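Local structure of putative surface-anchored fimbrial subunit (3HR6) at residues D35-T40 with P139-L144; P176-A179 with K183-G186; V207-K212 with D245-Q250; S216-V221 with A237-Q242. The protein forms the shaft of Corynebacterium diphtheriae pili as the major pilin, a chain of tandem Ig-like modules stabilised by isopeptide and disulfide bonds. All coordinates share one frame; numbering follows the deposited sequence. Where two conformers were deposited one is given.

Contact 1: D35-T40 with P139-L144; sequences DGMSFT and PKHQAL
The thioether of Met37 lies over one face of the His141 imidazole, its SD 4.0 Å from the ring centroid and 17° off the ring normal, a Met-aromatic contact displaced toward the CE1-NE2 rim. The two side chains cross at about a right angle. Met37 reaches the ring by bending at chi2 (-70°) and again at chi3, so that sulfur rather than the terminal methyl is presented. His141 has CG between its backbone N and carbonyl carbon (chi1 65°), which sets the ring across the path of the sulfur. A second, smaller contact joins Phe39 and Pro139: the ring atom CE1 of Phe39 comes within 3.8 Å of Pro139 CG, the two rings meeting at a slant. No hydrogen bond links the segments, and the paired CA atoms of Met37 and His141 stand 9.4 Å apart, too far for neighbouring strands. The start of strand 38-44 and the residue before it face strand 131-143 across the buried interior of a curled sheet in the N-terminal pilin domain. Strand 97-103 lines the same interior through Gln103, strand 5-13 through Ala11 and Val9, and Val111 of strand 111-112 touches both Met37 and His141.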
loop_
_atom_site.group_PDB
_atom_site.type_symbol
_atom_site.label_atom_id
_atom_site.label_comp_id
_atom_site.label_asym_id
_atom_site.label_seq_id
_atom_site.Cartn_x
_atom_site.Cartn_y
_atom_site.Cartn_z
ATOM N N ASP A 35 3.987 12.774 17.968
ATOM C CA ASP A 35 4.555 13.782 17.086
ATOM C C ASP A 35 4.036 13.648 15.666
ATOM O O ASP A 35 3.486 12.629 15.293
ATOM C CB ASP A 35 6.086 13.727 17.155
ATOM C CG ASP A 35 6.611 14.286 18.449
ATOM O OD1 ASP A 35 5.958 15.160 19.065
ATOM O OD2 ASP A 35 7.700 13.871 18.859
ATOM N N GLY A 36 4.161 14.743 14.911
ATOM C CA GLY A 36 3.778 14.770 13.516
ATOM C C GLY A 36 2.293 14.912 13.293
ATOM O O GLY A 36 1.817 14.687 12.194
ATOM N N MET A 37 1.547 15.247 14.355
ATOM C CA MET A 37 0.108 15.418 14.224
ATOM C C MET A 37 -0.133 16.858 13.823
ATOM O O MET A 37 0.418 17.770 14.428
ATOM C CB MET A 37 -0.607 15.043 15.520
ATOM C CG MET A 37 -0.437 13.585 15.891
ATOM S SD MET A 37 -1.327 12.485 14.796
ATOM C CE MET A 37 -0.031 11.803 13.736
ATOM N N SER A 38 -0.972 17.047 12.805
ATOM C CA SER A 38 -1.108 18.328 12.134
ATOM C C SER A 38 -2.381 19.019 12.580
ATOM O O SER A 38 -3.457 18.436 12.547
ATOM C CB SER A 38 -1.133 18.110 10.617
ATOM O OG SER A 38 -1.391 19.347 9.974
ATOM N N PHE A 39 -2.240 20.270 13.009
ATOM C CA PHE A 39 -3.330 21.058 13.483
ATOM C C PHE A 39 -3.340 22.404 12.828
ATOM O O PHE A 39 -2.295 23.008 12.637
ATOM C CB PHE A 39 -3.208 21.270 14.984
ATOM C CG PHE A 39 -3.400 20.025 15.773
ATOM C CD1 PHE A 39 -4.661 19.659 16.244
ATOM C CD2 PHE A 39 -2.319 19.229 16.072
ATOM C CE1 PHE A 39 -4.835 18.489 16.966
ATOM C CE2 PHE A 39 -2.475 18.084 16.787
ATOM C CZ PHE A 39 -3.745 17.703 17.247
ATOM N N THR A 40 -4.539 22.877 12.525
ATOM C CA THR A 40 -4.733 24.254 12.138
ATOM C C THR A 40 -5.465 24.996 13.274
ATOM O O THR A 40 -6.474 24.515 13.824
ATOM C CB THR A 40 -5.490 24.344 10.809
ATOM O OG1 THR A 40 -4.741 23.654 9.805
ATOM C CG2 THR A 40 -5.689 25.791 10.380
ATOM N N PRO A 139 -6.386 17.156 22.759
ATOM C CA PRO A 139 -7.272 16.380 21.885
ATOM C C PRO A 139 -6.769 14.931 21.692
ATOM O O PRO A 139 -5.556 14.717 21.604
ATOM C CB PRO A 139 -7.215 17.167 20.583
ATOM C CG PRO A 139 -5.843 17.765 20.600
ATOM C CD PRO A 139 -5.694 18.226 22.012
ATOM N N LYS A 140 -7.695 13.969 21.687
ATOM C CA LYS A 140 -7.390 12.557 21.491
ATOM C C LYS A 140 -7.636 12.146 20.055
ATOM O O LYS A 140 -8.601 12.564 19.428
ATOM C CB LYS A 140 -8.275 11.672 22.386
ATOM C CG LYS A 140 -7.769 11.453 23.791
ATOM C CD LYS A 140 -7.490 12.703 24.604
ATOM C CE LYS A 140 -8.619 13.195 25.521
ATOM N NZ LYS A 140 -8.145 14.384 26.346
ATOM N N HIS A 141 -6.757 11.304 19.539
ATOM C CA HIS A 141 -6.955 10.650 18.250
ATOM C C HIS A 141 -6.678 9.175 18.437
ATOM O O HIS A 141 -6.178 8.750 19.474
ATOM C CB HIS A 141 -6.037 11.206 17.171
ATOM C CG HIS A 141 -4.596 10.942 17.443
ATOM N ND1 HIS A 141 -3.792 11.829 18.123
ATOM C CD2 HIS A 141 -3.832 9.855 17.188
ATOM C CE1 HIS A 141 -2.583 11.304 18.261
ATOM N NE2 HIS A 141 -2.577 10.111 17.695
ATOM N N GLN A 142 -7.045 8.383 17.436
ATOM C CA GLN A 142 -6.822 6.943 17.488
ATOM C C GLN A 142 -5.969 6.531 16.321
ATOM O O GLN A 142 -6.126 6.994 15.211
ATOM C CB GLN A 142 -8.136 6.142 17.529
ATOM C CG GLN A 142 -9.001 6.349 18.790
ATOM C CD GLN A 142 -9.854 7.585 18.769
ATOM O OE1 GLN A 142 -10.669 7.785 17.860
ATOM N NE2 GLN A 142 -9.681 8.443 19.782
ATOM N N ALA A 143 -5.038 5.636 16.607
ATOM C CA ALA A 143 -4.140 5.136 15.607
ATOM C C ALA A 143 -4.836 4.145 14.655
ATOM O O ALA A 143 -5.799 3.471 15.008
ATOM C CB ALA A 143 -2.941 4.441 16.293
ATOM N N LEU A 144 -4.286 4.090 13.459
ATOM C CA LEU A 144 -4.598 3.088 12.448
ATOM C C LEU A 144 -3.445 2.083 12.414
ATOM O O LEU A 144 -2.262 2.450 12.332
ATOM C CB LEU A 144 -4.748 3.740 11.084
ATOM C CG LEU A 144 -6.063 4.515 10.934
ATOM C CD1 LEU A 144 -5.947 5.602 9.861
ATOM C CD2 LEU A 144 -7.142 3.517 10.633
#

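Contact 2: P176-A179 with K183-G186; sequences PEIA and KFEG
Ile178 and Lys183 mark the closest approach of two irregular backbones, with their CA atoms 7.6 Å apart. Both pieces are mostly extended and belong to one loop between strands 166-174 and 187-192, doubled back on itself without a hydrogen bond between these parts. Phe184 fills the gap. Ile178 reaches the ring with both branches: CD1 sits over one face, 4.0 Å from the centroid and 20° off the normal, in a CH-pi contact, while CG2 touches CZ of the same ring at 3.5 Å. With CG1 of Ile178 placed between the backbone N and the carbonyl carbon (chi1 69°) and the chain then extended, CD1 comes to rest over the ring face, where it also touches the backbone of Lys183, 3.7 Å from its carbonyl C. Pro176 comes from another direction, at the ring edge: its CG lies in the ring plane, 3.8 Å from Phe184 CZ, and its carbonyl O is 3.6 Å from that same CZ. Phe187 adds an edge-to-face partner, and Val112 of strand 111-112 touches Pro176, Ile178 and Phe184. Lys183 takes part through its backbone; its side chain points away, with NZ bonded to Gln242 O. The cohesion between the segments is therefore apolar, with perhaps a slight electrostatic gain where the positive ring edge of Phe184 meets the Pro176 carbonyl.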
loop_
_atom_site.group_PDB
_atom_site.type_symbol
_atom_site.label_atom_id
_atom_site.label_comp_id
_atom_site.label_asym_id
_atom_site.label_seq_id
_atom_site.Cartn_x
_atom_site.Cartn_y
_atom_site.Cartn_z
ATOM N N PRO A 176 -10.041 0.327 13.598
ATOM C CA PRO A 176 -9.719 0.752 14.968
ATOM C C PRO A 176 -10.952 1.012 15.809
ATOM O O PRO A 176 -12.020 1.342 15.275
ATOM C CB PRO A 176 -8.969 2.061 14.736
ATOM C CG PRO A 176 -9.659 2.640 13.552
ATOM C CD PRO A 176 -9.852 1.438 12.654
ATOM N N GLU A 177 -10.818 0.883 17.130
ATOM C CA GLU A 177 -11.825 1.415 18.033
ATOM C C GLU A 177 -11.658 2.942 18.081
ATOM O O GLU A 177 -10.532 3.453 18.289
ATOM C CB GLU A 177 -11.771 0.816 19.437
ATOM C CG GLU A 177 -12.829 1.362 20.359
ATOM C CD GLU A 177 -12.835 0.726 21.734
ATOM O OE1 GLU A 177 -12.021 -0.181 21.960
ATOM O OE2 GLU A 177 -13.681 1.144 22.546
ATOM N N ILE A 178 -12.762 3.642 17.850
ATOM C CA ILE A 178 -12.761 5.109 17.867
ATOM C C ILE A 178 -13.555 5.653 19.071
ATOM O O ILE A 178 -14.325 4.940 19.718
ATOM C CB ILE A 178 -13.255 5.709 16.543
ATOM C CG1 ILE A 178 -14.751 5.437 16.341
ATOM C CG2 ILE A 178 -12.360 5.213 15.344
ATOM C CD1 ILE A 178 -15.321 6.063 15.043
ATOM N N ALA A 179 -13.335 6.928 19.353
ATOM C CA ALA A 179 -13.963 7.625 20.457
ATOM C C ALA A 179 -15.469 7.338 20.491
ATOM O O ALA A 179 -16.146 7.402 19.459
ATOM C CB ALA A 179 -13.712 9.112 20.312
ATOM N N LYS A 183 -18.152 9.045 14.753
ATOM C CA LYS A 183 -18.253 8.205 13.561
ATOM C C LYS A 183 -17.030 8.373 12.697
ATOM O O LYS A 183 -16.343 9.391 12.754
ATOM C CB LYS A 183 -19.516 8.577 12.759
ATOM C CG LYS A 183 -20.784 8.421 13.543
ATOM C CD LYS A 183 -21.202 6.967 13.523
ATOM C CE LYS A 183 -22.289 6.692 14.519
ATOM N NZ LYS A 183 -22.986 5.436 14.130
ATOM N N PHE A 184 -16.733 7.342 11.909
ATOM C CA PHE A 184 -15.717 7.449 10.920
ATOM C C PHE A 184 -16.133 8.515 9.913
ATOM O O PHE A 184 -17.298 8.597 9.553
ATOM C CB PHE A 184 -15.485 6.106 10.214
ATOM C CG PHE A 184 -14.693 5.134 11.026
ATOM C CD1 PHE A 184 -13.325 5.202 11.034
ATOM C CD2 PHE A 184 -15.326 4.155 11.775
ATOM C CE1 PHE A 184 -12.576 4.297 11.769
ATOM C CE2 PHE A 184 -14.594 3.260 12.526
ATOM C CZ PHE A 184 -13.220 3.321 12.512
ATOM N N GLU A 185 -15.166 9.317 9.462
ATOM C CA GLU A 185 -15.421 10.317 8.421
ATOM C C GLU A 185 -15.570 9.634 7.075
ATOM O O GLU A 185 -16.246 10.152 6.179
ATOM C CB GLU A 185 -14.250 11.274 8.248
ATOM C CG GLU A 185 -13.908 12.199 9.369
ATOM C CD GLU A 185 -12.641 12.944 9.001
ATOM O OE1 GLU A 185 -12.548 13.471 7.868
ATOM O OE2 GLU A 185 -11.709 12.979 9.806
ATOM N N GLY A 186 -14.931 8.479 6.948
ATOM C CA GLY A 186 -14.907 7.734 5.702
ATOM C C GLY A 186 -13.907 6.636 5.891
ATOM O O GLY A 186 -13.293 6.548 6.943
#

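Contact 3: V207-K212 with D245-Q250; sequences VTLGGK and DQHKDQ
Leu209 presses a methyl squarely onto the imidazole of His247: CD2 lies over the middle of the ring, 3.8 Å from its centroid and 13° off the normal, a CH-pi contact. Leu209 swings CG anti to the backbone N (chi1 -178°), which directs the branch at the ring, and Ile214 and Leu244 also touch this leucine. The bond that His247 ND1 donates to Gln250 OE1, 2.7 Å long, would help fix the ring's rotation under the methyl. That acceptor lies almost exactly in the imidazole plane, whereas seen from the amide the N-H arrives 40° above the carbonyl plane and so is not aimed at a lone pair. Two turns bring these groups together. Residues Leu209 to Lys212 form a type I' turn, the tight hairpin joining strands 206-209 and 212-213 at the margin of a five-stranded antiparallel sheet; the positive phi angles of Gly210 and Gly211 suit it. A type II turn from His247 to Gln250 leads into strand 251-259, the next strand of that sheet, and Gly210 bonds through its backbone to Glu251. Gly210 also runs close to Gln250, their CA atoms 5.1 Å apart, with the glycine CA 3.5 Å from Gln250 OE1. Beyond this the contact thins. Gly210 is exposed, and Lys212 stretches past in an extended chain whose NZ stays 6.6 Å from His247 ND1, near enough to disfavour protonation of the ring slightly, perhaps, but without contact.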
loop_
_atom_site.group_PDB
_atom_site.type_symbol
_atom_site.label_atom_id
_atom_site.label_comp_id
_atom_site.label_asym_id
_atom_site.label_seq_id
_atom_site.Cartn_x
_atom_site.Cartn_y
_atom_site.Cartn_z
ATOM N N VAL A 207 -14.568 -7.619 -1.302
ATOM C CA VAL A 207 -14.479 -6.827 -0.106
ATOM C C VAL A 207 -15.335 -7.519 0.938
ATOM O O VAL A 207 -16.555 -7.794 0.727
ATOM C CB VAL A 207 -14.957 -5.383 -0.305
ATOM C CG1 VAL A 207 -14.772 -4.570 0.975
ATOM C CG2 VAL A 207 -14.278 -4.685 -1.479
ATOM N N THR A 208 -14.700 -7.790 2.078
ATOM C CA THR A 208 -15.397 -8.366 3.214
ATOM C C THR A 208 -15.070 -7.579 4.490
ATOM O O THR A 208 -13.987 -7.020 4.626
ATOM C CB THR A 208 -15.006 -9.831 3.434
ATOM O OG1 THR A 208 -13.638 -9.921 3.826
ATOM C CG2 THR A 208 -15.180 -10.650 2.144
ATOM N N LEU A 209 -16.025 -7.513 5.394
ATOM C CA LEU A 209 -15.846 -6.925 6.722
ATOM C C LEU A 209 -16.209 -7.983 7.751
ATOM O O LEU A 209 -17.325 -8.444 7.779
ATOM C CB LEU A 209 -16.749 -5.710 6.893
ATOM C CG LEU A 209 -16.678 -4.923 8.208
ATOM C CD1 LEU A 209 -15.238 -4.442 8.471
ATOM C CD2 LEU A 209 -17.650 -3.778 8.220
ATOM N N GLY A 210 -15.255 -8.385 8.585
ATOM C CA GLY A 210 -15.565 -9.401 9.603
ATOM C C GLY A 210 -15.922 -10.723 8.936
ATOM O O GLY A 210 -16.727 -11.500 9.482
ATOM N N GLY A 211 -15.308 -10.958 7.780
ATOM C CA GLY A 211 -15.553 -12.105 6.940
ATOM C C GLY A 211 -16.930 -12.116 6.278
ATOM O O GLY A 211 -17.279 -13.097 5.650
ATOM N N LYS A 212 -17.675 -11.021 6.371
ATOM C CA LYS A 212 -18.978 -10.910 5.721
ATOM C C LYS A 212 -18.920 -9.990 4.494
ATOM O O LYS A 212 -18.242 -8.977 4.490
ATOM C CB LYS A 212 -20.021 -10.365 6.681
ATOM C CG LYS A 212 -20.432 -11.301 7.837
ATOM C CD LYS A 212 -21.370 -10.561 8.758
ATOM C CE LYS A 212 -21.672 -11.286 10.067
ATOM N NZ LYS A 212 -22.592 -10.440 10.889
ATOM N N ASP A 245 -18.035 1.892 13.248
ATOM C CA ASP A 245 -17.642 1.959 14.646
ATOM C C ASP A 245 -18.132 0.790 15.499
ATOM O O ASP A 245 -17.710 0.660 16.652
ATOM C CB ASP A 245 -18.080 3.276 15.292
ATOM C CG ASP A 245 -19.566 3.507 15.193
ATOM O OD1 ASP A 245 -20.099 3.360 14.086
ATOM O OD2 ASP A 245 -20.186 3.846 16.208
ATOM N N GLN A 246 -19.047 -0.031 14.979
ATOM C CA GLN A 246 -19.472 -1.230 15.685
ATOM C C GLN A 246 -18.674 -2.479 15.294
ATOM O O GLN A 246 -18.953 -3.565 15.795
ATOM C CB GLN A 246 -20.969 -1.451 15.472
ATOM C CG GLN A 246 -21.763 -0.242 15.959
ATOM C CD GLN A 246 -23.257 -0.285 15.657
ATOM O OE1 GLN A 246 -23.701 -0.815 14.634
ATOM N NE2 GLN A 246 -24.048 0.303 16.559
ATOM N N HIS A 247 -17.689 -2.319 14.416
ATOM C CA HIS A 247 -16.895 -3.441 13.931
ATOM C C HIS A 247 -15.471 -3.270 14.388
ATOM O O HIS A 247 -14.570 -3.724 13.750
ATOM C CB HIS A 247 -16.962 -3.554 12.395
ATOM C CG HIS A 247 -18.335 -3.899 11.901
ATOM N ND1 HIS A 247 -18.705 -5.170 11.503
ATOM C CD2 HIS A 247 -19.438 -3.131 11.769
ATOM C CE1 HIS A 247 -19.982 -5.162 11.152
ATOM N NE2 HIS A 247 -20.454 -3.941 11.317
ATOM N N LYS A 248 -15.303 -2.696 15.573
ATOM C CA LYS A 248 -13.946 -2.478 16.071
ATOM C C LYS A 248 -13.202 -3.788 16.109
ATOM O O LYS A 248 -13.776 -4.828 16.457
ATOM C CB LYS A 248 -13.983 -1.834 17.429
ATOM C CG LYS A 248 -14.622 -2.649 18.503
ATOM C CD LYS A 248 -14.938 -1.730 19.694
ATOM C CE LYS A 248 -15.729 -2.438 20.741
ATOM N NZ LYS A 248 -14.923 -3.582 21.265
ATOM N N ASP A 249 -11.936 -3.721 15.692
ATOM C CA ASP A 249 -10.999 -4.828 15.689
ATOM C C ASP A 249 -11.285 -5.937 14.687
ATOM O O ASP A 249 -10.521 -6.897 14.611
ATOM C CB ASP A 249 -10.780 -5.382 17.101
ATOM C CG ASP A 249 -10.290 -4.326 18.049
ATOM O OD1 ASP A 249 -9.361 -3.573 17.691
ATOM O OD2 ASP A 249 -10.865 -4.226 19.134
ATOM N N GLN A 250 -12.349 -5.785 13.893
ATOM C CA GLN A 250 -12.580 -6.672 12.741
ATOM C C GLN A 250 -11.689 -6.253 11.587
ATOM O O GLN A 250 -11.121 -5.160 11.590
ATOM C CB GLN A 250 -14.071 -6.637 12.336
ATOM C CG GLN A 250 -14.973 -7.134 13.428
ATOM C CD GLN A 250 -16.427 -7.081 13.024
ATOM O OE1 GLN A 250 -16.734 -6.945 11.844
ATOM N NE2 GLN A 250 -17.321 -7.182 13.986
#

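Contact 4: S216-V221 with A237-Q242; sequences STDVSV and AGATLQ
Asp218 plugs its carboxylate into the first turn of helix 238-242 and is covered by far more of the opposite segment than any other residue here. One oxygen does most of the work. Asp218 OD2 accepts from the backbone of Thr240, with N 2.8 Å away, and from the hydroxyl of the same residue, with OG1 at 2.7 Å from OD2. OD2 receives the hydroxyl on its anti lone pair, on the side away from OD1, while the amide comes from 56° out of the carboxylate plane. Thr240 can grip twice because its OG1 stands beside its own backbone N (chi1 -59°), making a two-pronged donor. The amide of Ala239 also lies near, but its angle to OD2 is poor; it donates to a water, O to N 3.3 Å, which appears to donate to Asp218 OD1 over a distance short enough to be doubtful. A carboxylate that accepts a hydrogen bond from an amide in the first turn of a helix would probably be favoured in its charged form by the helix dipole. Ala237, the third main partner, works through its backbone: Ala237 N donates to Asp218 O at 2.8 Å. The exposed Gly238, at positive phi, passes with its CA 3.6 Å from Asp218 OD1. The contact sits where strand 229-236 ends and the short helix begins, against the start of strand 219-226. These two strands pair antiparallel, with Ser220 bonded to Gln235, while Val219 packs on Val234 and Leu236, and Ile214 touches both Val219 and Thr240.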
loop_
_atom_site.group_PDB
_atom_site.type_symbol
_atom_site.label_atom_id
_atom_site.label_comp_id
_atom_site.label_asym_id
_atom_site.label_seq_id
_atom_site.Cartn_x
_atom_site.Cartn_y
_atom_site.Cartn_z
ATOM N N SER A 216 -23.265 -3.763 -1.255
ATOM C CA SER A 216 -22.472 -3.224 -2.358
ATOM C C SER A 216 -22.843 -1.746 -2.630
ATOM O O SER A 216 -22.011 -0.994 -3.114
ATOM C CB SER A 216 -22.608 -4.070 -3.621
ATOM O OG SER A 216 -23.829 -3.767 -4.263
ATOM N N THR A 217 -24.056 -1.324 -2.287
ATOM C CA THR A 217 -24.425 0.097 -2.438
ATOM C C THR A 217 -23.567 1.036 -1.568
ATOM O O THR A 217 -23.386 2.199 -1.904
ATOM C CB THR A 217 -25.950 0.366 -2.208
ATOM O OG1 THR A 217 -26.304 0.234 -0.816
ATOM C CG2 THR A 217 -26.785 -0.591 -3.044
ATOM N N ASP A 218 -23.017 0.510 -0.479
ATOM C CA ASP A 218 -22.217 1.293 0.447
ATOM C C ASP A 218 -20.746 1.236 0.087
ATOM O O ASP A 218 -19.952 2.014 0.628
ATOM C CB ASP A 218 -22.382 0.758 1.866
ATOM C CG ASP A 218 -23.740 1.116 2.475
ATOM O OD1 ASP A 218 -24.414 2.010 1.907
ATOM O OD2 ASP A 218 -24.100 0.554 3.545
ATOM N N VAL A 219 -20.380 0.288 -0.768
ATOM C CA VAL A 219 -18.970 0.077 -1.121
ATOM C C VAL A 219 -18.773 0.510 -2.567
ATOM O O VAL A 219 -19.474 0.023 -3.465
ATOM C CB VAL A 219 -18.547 -1.399 -0.942
ATOM C CG1 VAL A 219 -17.042 -1.538 -1.067
ATOM C CG2 VAL A 219 -18.937 -1.884 0.394
ATOM N N SER A 220 -17.901 1.486 -2.771
ATOM C CA SER A 220 -17.545 2.012 -4.087
ATOM C C SER A 220 -16.174 1.489 -4.495
ATOM O O SER A 220 -15.153 1.826 -3.893
ATOM C CB SER A 220 -17.522 3.553 -4.061
ATOM O OG SER A 220 -17.095 4.073 -5.325
ATOM N N VAL A 221 -16.155 0.644 -5.514
ATOM C CA VAL A 221 -14.929 0.067 -6.020
ATOM C C VAL A 221 -14.623 0.816 -7.310
ATOM O O VAL A 221 -15.429 0.829 -8.208
ATOM C CB VAL A 221 -15.081 -1.432 -6.306
ATOM C CG1 VAL A 221 -13.768 -2.010 -6.783
ATOM C CG2 VAL A 221 -15.576 -2.177 -5.066
ATOM N N ALA A 237 -19.135 3.848 2.542
ATOM C CA ALA A 237 -20.014 4.994 2.791
ATOM C C ALA A 237 -21.366 4.496 3.298
ATOM O O ALA A 237 -21.523 3.306 3.556
ATOM C CB ALA A 237 -20.161 5.824 1.529
ATOM N N GLY A 238 -22.333 5.393 3.438
ATOM C CA GLY A 238 -23.705 4.982 3.746
ATOM C C GLY A 238 -23.835 4.250 5.071
ATOM O O GLY A 238 -23.097 4.550 6.004
ATOM N N ALA A 239 -24.744 3.273 5.134
ATOM C CA ALA A 239 -25.062 2.553 6.392
ATOM C C ALA A 239 -23.791 1.902 6.938
ATOM O O ALA A 239 -23.497 1.973 8.133
ATOM C CB ALA A 239 -26.135 1.489 6.162
ATOM N N THR A 240 -23.048 1.277 6.035
ATOM C CA THR A 240 -21.808 0.583 6.364
ATOM C C THR A 240 -20.783 1.480 7.042
ATOM O O THR A 240 -20.146 1.046 8.023
ATOM C CB THR A 240 -21.195 -0.070 5.093
ATOM O OG1 THR A 240 -22.141 -0.986 4.531
ATOM C CG2 THR A 240 -19.942 -0.853 5.410
ATOM N N LEU A 241 -20.580 2.700 6.528
ATOM C CA LEU A 241 -19.637 3.620 7.152
ATOM C C LEU A 241 -20.162 4.058 8.508
ATOM O O LEU A 241 -19.401 4.118 9.476
ATOM C CB LEU A 241 -19.357 4.833 6.271
ATOM C CG LEU A 241 -18.447 5.924 6.838
ATOM C CD1 LEU A 241 -16.979 5.462 7.053
ATOM C CD2 LEU A 241 -18.513 7.133 5.928
ATOM N N GLN A 242 -21.466 4.344 8.554
ATOM C CA GLN A 242 -22.144 4.804 9.784
ATOM C C GLN A 242 -22.060 3.782 10.915
ATOM O O GLN A 242 -21.991 4.160 12.080
ATOM C CB GLN A 242 -23.628 5.134 9.527
ATOM C CG GLN A 242 -23.939 6.618 9.321
ATOM C CD GLN A 242 -23.955 7.418 10.614
ATOM O OE1 GLN A 242 -23.122 8.296 10.808
ATOM N NE2 GLN A 242 -24.907 7.119 11.499
HETATM O O HOH W 1 -26.665 1.685 3.002
#

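How the contacts relate
Contact 1 comes first along the chain, closing a span of 98 residues across the N-terminal domain. Contact 2 follows in series and folds back a short loop between strands 166-174 and 187-192. Contact 3 closes a longer excursion, within which contact 4 is nested; nothing crosses. Contact 2 lies where the N-terminal domain meets the next one. Gln142 OE1 of contact 1 is a probable hydrogen-bond partner of Ala179 N, 3.2 Å away. On its other flank contact 2 meets both later ones: Lys183 NZ reaches Gln242 O at 2.6 Å and makes a weak, long ion pair with Asp245, and Leu241 packs on Phe184. Contacts 3 and 4 merely brush through Val207 and Val219, of different sheets.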